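Local coordinates for Glyco_hydro_cc domain-containing protein (Pseudomonas viridiflava, PDB 6UAV), which is an endo-beta-1,3-glucanase of glycoside hydrolase family 128 (subgroup II) that probably cleaves internal linkages of beta-1,3-glucans, at residues L18-T23 against S238-E243; E209-L214 against Q251-L256. All coordinates share one frame; numbering follows the deposited sequence. Where two conformers were deposited one is given.

Interaction 1 of 2, residues L18-T23 against S238-E243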
# COMPACT_ATOMS: atom_id res chain seq x y z
N LEU A 18 7.88 8.67 14.34
CA LEU A 18 8.02 7.22 14.67
C LEU A 18 7.75 6.92 16.14
O LEU A 18 7.12 5.87 16.40
CB LEU A 18 9.40 6.71 14.27
CG LEU A 18 9.62 6.63 12.78
CD1 LEU A 18 11.07 6.28 12.50
CD2 LEU A 18 8.66 5.66 12.12
N SER A 19 8.20 7.74 17.10
CA SER A 19 7.91 7.50 18.54
C SER A 19 6.38 7.39 18.69
O SER A 19 5.88 6.41 19.32
CB SER A 19 8.45 8.59 19.42
OG SER A 19 9.87 8.54 19.54
N ALA A 20 5.66 8.33 18.07
CA ALA A 20 4.19 8.45 18.22
C ALA A 20 3.52 7.21 17.59
O ALA A 20 2.63 6.59 18.23
CB ALA A 20 3.76 9.77 17.58
N LEU A 21 3.96 6.85 16.38
CA LEU A 21 3.30 5.79 15.57
C LEU A 21 3.67 4.40 16.10
O LEU A 21 2.87 3.51 15.93
CB LEU A 21 3.70 5.89 14.11
CG LEU A 21 3.13 7.11 13.39
CD1 LEU A 21 3.85 7.27 12.09
CD2 LEU A 21 1.62 7.04 13.22
N SER A 22 4.82 4.22 16.70
CA SER A 22 5.40 2.86 16.76
C SER A 22 4.75 2.02 17.85
O SER A 22 4.94 0.81 17.81
CB SER A 22 6.89 2.95 16.94
OG SER A 22 7.15 3.49 18.20
N THR A 23 3.93 2.61 18.71
CA THR A 23 3.17 1.82 19.73
C THR A 23 2.18 0.87 19.06
O THR A 23 1.94 -0.20 19.62
CB THR A 23 2.50 2.74 20.75
OG1 THR A 23 1.55 3.50 20.00
CG2 THR A 23 3.54 3.56 21.47
N SER A 238 -6.15 12.42 8.70
CA SER A 238 -4.78 12.55 9.28
C SER A 238 -4.62 11.78 10.62
O SER A 238 -5.45 11.96 11.55
CB SER A 238 -4.37 14.01 9.47
OG SER A 238 -4.31 14.68 8.21
N LEU A 239 -3.52 11.03 10.75
CA LEU A 239 -3.14 10.35 12.00
C LEU A 239 -2.22 11.22 12.88
O LEU A 239 -2.12 10.93 14.07
CB LEU A 239 -2.40 9.07 11.67
CG LEU A 239 -3.12 8.04 10.81
CD1 LEU A 239 -2.15 6.93 10.50
CD2 LEU A 239 -4.35 7.47 11.47
N LEU A 240 -1.63 12.27 12.31
CA LEU A 240 -0.59 13.11 12.97
C LEU A 240 -0.97 14.58 12.83
O LEU A 240 -1.63 14.97 11.84
CB LEU A 240 0.78 12.86 12.34
CG LEU A 240 1.37 11.48 12.61
CD1 LEU A 240 2.45 11.13 11.59
CD2 LEU A 240 1.86 11.32 14.06
N ASP A 241 -0.53 15.41 13.78
CA ASP A 241 -0.75 16.88 13.65
C ASP A 241 0.62 17.54 13.82
O ASP A 241 1.41 17.50 12.84
CB ASP A 241 -1.84 17.38 14.58
CG ASP A 241 -2.24 18.83 14.34
OD1 ASP A 241 -1.73 19.48 13.38
OD2 ASP A 241 -2.99 19.33 15.13
N ALA A 242 0.92 18.11 14.99
CA ALA A 242 2.26 18.67 15.26
C ALA A 242 3.29 17.55 15.07
O ALA A 242 2.97 16.40 15.28
CB ALA A 242 2.33 19.25 16.67
N GLU A 243 4.54 17.90 14.78
CA GLU A 243 5.63 16.91 14.77
C GLU A 243 5.61 16.07 16.06
O GLU A 243 5.61 16.63 17.18
CB GLU A 243 6.96 17.57 14.50
CG GLU A 243 8.09 16.59 14.42
CD GLU A 243 9.37 17.19 13.90
OE1 GLU A 243 9.41 18.42 13.71
OE2 GLU A 243 10.33 16.43 13.82
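S238 OG, gripped by D233 OD2 and the backbone N of M230, fixes the backbone just before L240, which reaches across to A20 and L21. The contact lies on the outer layer of a TIM barrel, where helix 15-22, after the first strand, meets the connection between the eighth strand, 220-225, and the last helix, 248-255. The joint is wholly apolar and small, burying 141 Å² over both sides. L240 is the partner in both contacts, with CD2 nearest to A20 and CD1 nearest to L21. Its first torsion of -68° sets CG anti to the carbonyl carbon and sends the fork toward the helix, where CD2 comes to 4.3 Å from A20 CB. L21 leaves its helix at an angle to the loop, but its branched end swings nearer, and the two leucine side chains cross at about a right angle. L239 faces the same way and also packs on L249 of the last helix. Farther along, R229 holds the carbonyl oxygens of D241 and A242, and E243 OE2 forms a salt bridge with R38 NH1. Between the leucines the closest approach is methyl to methyl, L21 CD1 lying 4.1 Å from L240 CD1.

Interaction 2 of 2, residues E209-L214 against Q251-L256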
# COMPACT_ATOMS: atom_id res chain seq x y z
N GLU A 209 -14.46 -0.26 11.41
CA GLU A 209 -15.10 -1.29 10.56
C GLU A 209 -14.05 -1.88 9.59
O GLU A 209 -13.90 -3.09 9.54
CB GLU A 209 -16.27 -0.71 9.76
CG GLU A 209 -17.54 -0.86 10.53
CD GLU A 209 -18.85 -0.75 9.77
OE1 GLU A 209 -18.83 -0.65 8.51
OE2 GLU A 209 -19.87 -0.73 10.48
N MET A 210 -13.35 -1.01 8.88
CA MET A 210 -12.40 -1.46 7.84
C MET A 210 -11.24 -2.19 8.51
O MET A 210 -10.86 -3.24 7.99
CB MET A 210 -11.91 -0.29 7.02
CG MET A 210 -13.03 0.41 6.34
SD MET A 210 -12.54 1.97 5.41
CE MET A 210 -12.17 1.06 3.94
N VAL A 211 -10.69 -1.66 9.59
CA VAL A 211 -9.53 -2.32 10.25
C VAL A 211 -9.97 -3.68 10.77
O VAL A 211 -9.20 -4.70 10.62
CB VAL A 211 -8.92 -1.43 11.37
CG1 VAL A 211 -7.97 -2.23 12.27
CG2 VAL A 211 -8.21 -0.26 10.75
N THR A 212 -11.15 -3.76 11.39
CA THR A 212 -11.61 -5.07 11.95
C THR A 212 -11.71 -6.07 10.80
O THR A 212 -11.35 -7.26 10.99
CB THR A 212 -12.94 -4.95 12.67
OG1 THR A 212 -12.73 -4.06 13.76
CG2 THR A 212 -13.45 -6.28 13.18
N MET A 213 -12.29 -5.63 9.70
CA MET A 213 -12.50 -6.52 8.55
C MET A 213 -11.13 -6.98 8.01
O MET A 213 -10.96 -8.21 7.80
CB MET A 213 -13.34 -5.79 7.50
CG MET A 213 -13.61 -6.58 6.25
SD MET A 213 -12.30 -6.41 5.03
CE MET A 213 -12.47 -4.68 4.60
N LEU A 214 -10.15 -6.07 7.90
CA LEU A 214 -8.83 -6.39 7.30
C LEU A 214 -8.04 -7.29 8.25
O LEU A 214 -7.37 -8.18 7.75
CB LEU A 214 -8.08 -5.13 6.96
CG LEU A 214 -8.70 -4.28 5.86
CD1 LEU A 214 -7.97 -2.94 5.77
CD2 LEU A 214 -8.70 -4.97 4.47
N GLN A 251 -4.40 8.19 17.50
CA GLN A 251 -4.42 7.43 18.77
C GLN A 251 -5.39 6.25 18.55
O GLN A 251 -5.11 5.11 19.00
CB GLN A 251 -4.80 8.37 19.93
CG GLN A 251 -4.57 7.77 21.29
CD GLN A 251 -3.19 8.07 21.82
OE1 GLN A 251 -2.34 7.18 21.96
NE2 GLN A 251 -2.94 9.34 22.14
N TYR A 252 -6.54 6.52 17.95
CA TYR A 252 -7.61 5.50 17.81
C TYR A 252 -7.08 4.34 16.96
O TYR A 252 -7.12 3.16 17.39
CB TYR A 252 -8.88 6.14 17.26
CG TYR A 252 -10.06 5.22 17.19
CD1 TYR A 252 -10.65 4.75 18.35
CD2 TYR A 252 -10.68 4.91 16.00
CE1 TYR A 252 -11.79 3.96 18.33
CE2 TYR A 252 -11.82 4.13 15.96
CZ TYR A 252 -12.37 3.62 17.12
OH TYR A 252 -13.48 2.81 17.13
N TYR A 253 -6.52 4.67 15.81
CA TYR A 253 -5.90 3.67 14.89
C TYR A 253 -4.95 2.73 15.63
O TYR A 253 -5.02 1.47 15.46
CB TYR A 253 -5.17 4.36 13.76
CG TYR A 253 -4.63 3.48 12.66
CD1 TYR A 253 -5.43 2.60 11.95
CD2 TYR A 253 -3.31 3.57 12.25
CE1 TYR A 253 -4.95 1.82 10.90
CE2 TYR A 253 -2.82 2.82 11.19
CZ TYR A 253 -3.64 1.95 10.48
OH TYR A 253 -3.22 1.17 9.46
N LEU A 254 -4.06 3.30 16.42
CA LEU A 254 -2.99 2.51 17.07
C LEU A 254 -3.56 1.62 18.16
O LEU A 254 -2.89 0.58 18.50
CB LEU A 254 -1.89 3.45 17.59
CG LEU A 254 -1.29 4.39 16.55
CD1 LEU A 254 -0.23 5.28 17.20
CD2 LEU A 254 -0.69 3.66 15.38
N SER A 255 -4.72 1.97 18.70
CA SER A 255 -5.38 1.27 19.84
C SER A 255 -6.23 0.10 19.36
O SER A 255 -6.61 -0.72 20.20
CB SER A 255 -6.32 2.22 20.57
OG SER A 255 -7.61 2.30 19.87
N LEU A 256 -6.61 0.08 18.09
CA LEU A 256 -7.59 -0.93 17.61
C LEU A 256 -7.05 -2.34 17.85
O LEU A 256 -5.86 -2.61 17.72
CB LEU A 256 -7.93 -0.65 16.13
CG LEU A 256 -8.80 0.59 15.97
CD1 LEU A 256 -8.93 1.00 14.50
CD2 LEU A 256 -10.15 0.38 16.61
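V211 projects from helix 200-216 straight at the C-terminal end of helix 248-255, meeting Y253 and L256 with every carbon of its side chain. At the root, CB sits 4.0 Å from L256 CD1. The chi1 of 166° places CG1 anti to the backbone N, and from there it touches the leucine twice, at 4.0 Å to L256 CD1 and 4.2 Å to L256 CB. The other branch, CG2, points at the tyrosine: it lies in the plane of the ring, at its edge, 3.9 Å from Y253 CE1, and it also brushes L256 CD1. That single leucine methyl therefore nests against all three carbons of the valine. L256 is itself steadied by its second methyl, as CD2 rests 4.0 Å above one face of the Y252 ring, offset toward the rim. At the far end of its ring, Y253 OH is hydrogen-bonded to G7 O on strand 6-9. Two consecutive helices packed side by side around the barrel, with Y223 of the intervening strand touching both V211 and Y253, are typical of the TIM-barrel fold.

How the interactions relate
Both interactions are buried, apolar joints in the outer layer of the barrel, and helix 248-255 lies between them. Interaction 2 packs that helix against its predecessor, 200-216, whereas interaction 1 sets the loop leading into it against helix 15-22, so together they follow the outer layer from helix 200-216 by way of helix 248-255 to helix 15-22. Their centres are about 15 Å apart, and they touch: L254 packs on the backbone oxygens of A20 and L21, and L239 CD2 lies 3.9 Å from Y253 CB. Aliphatic groups alone meet in interaction 1, where A20 is partly exposed; interaction 2 adds an aromatic edge, and V211, Y253 and L256 are all buried.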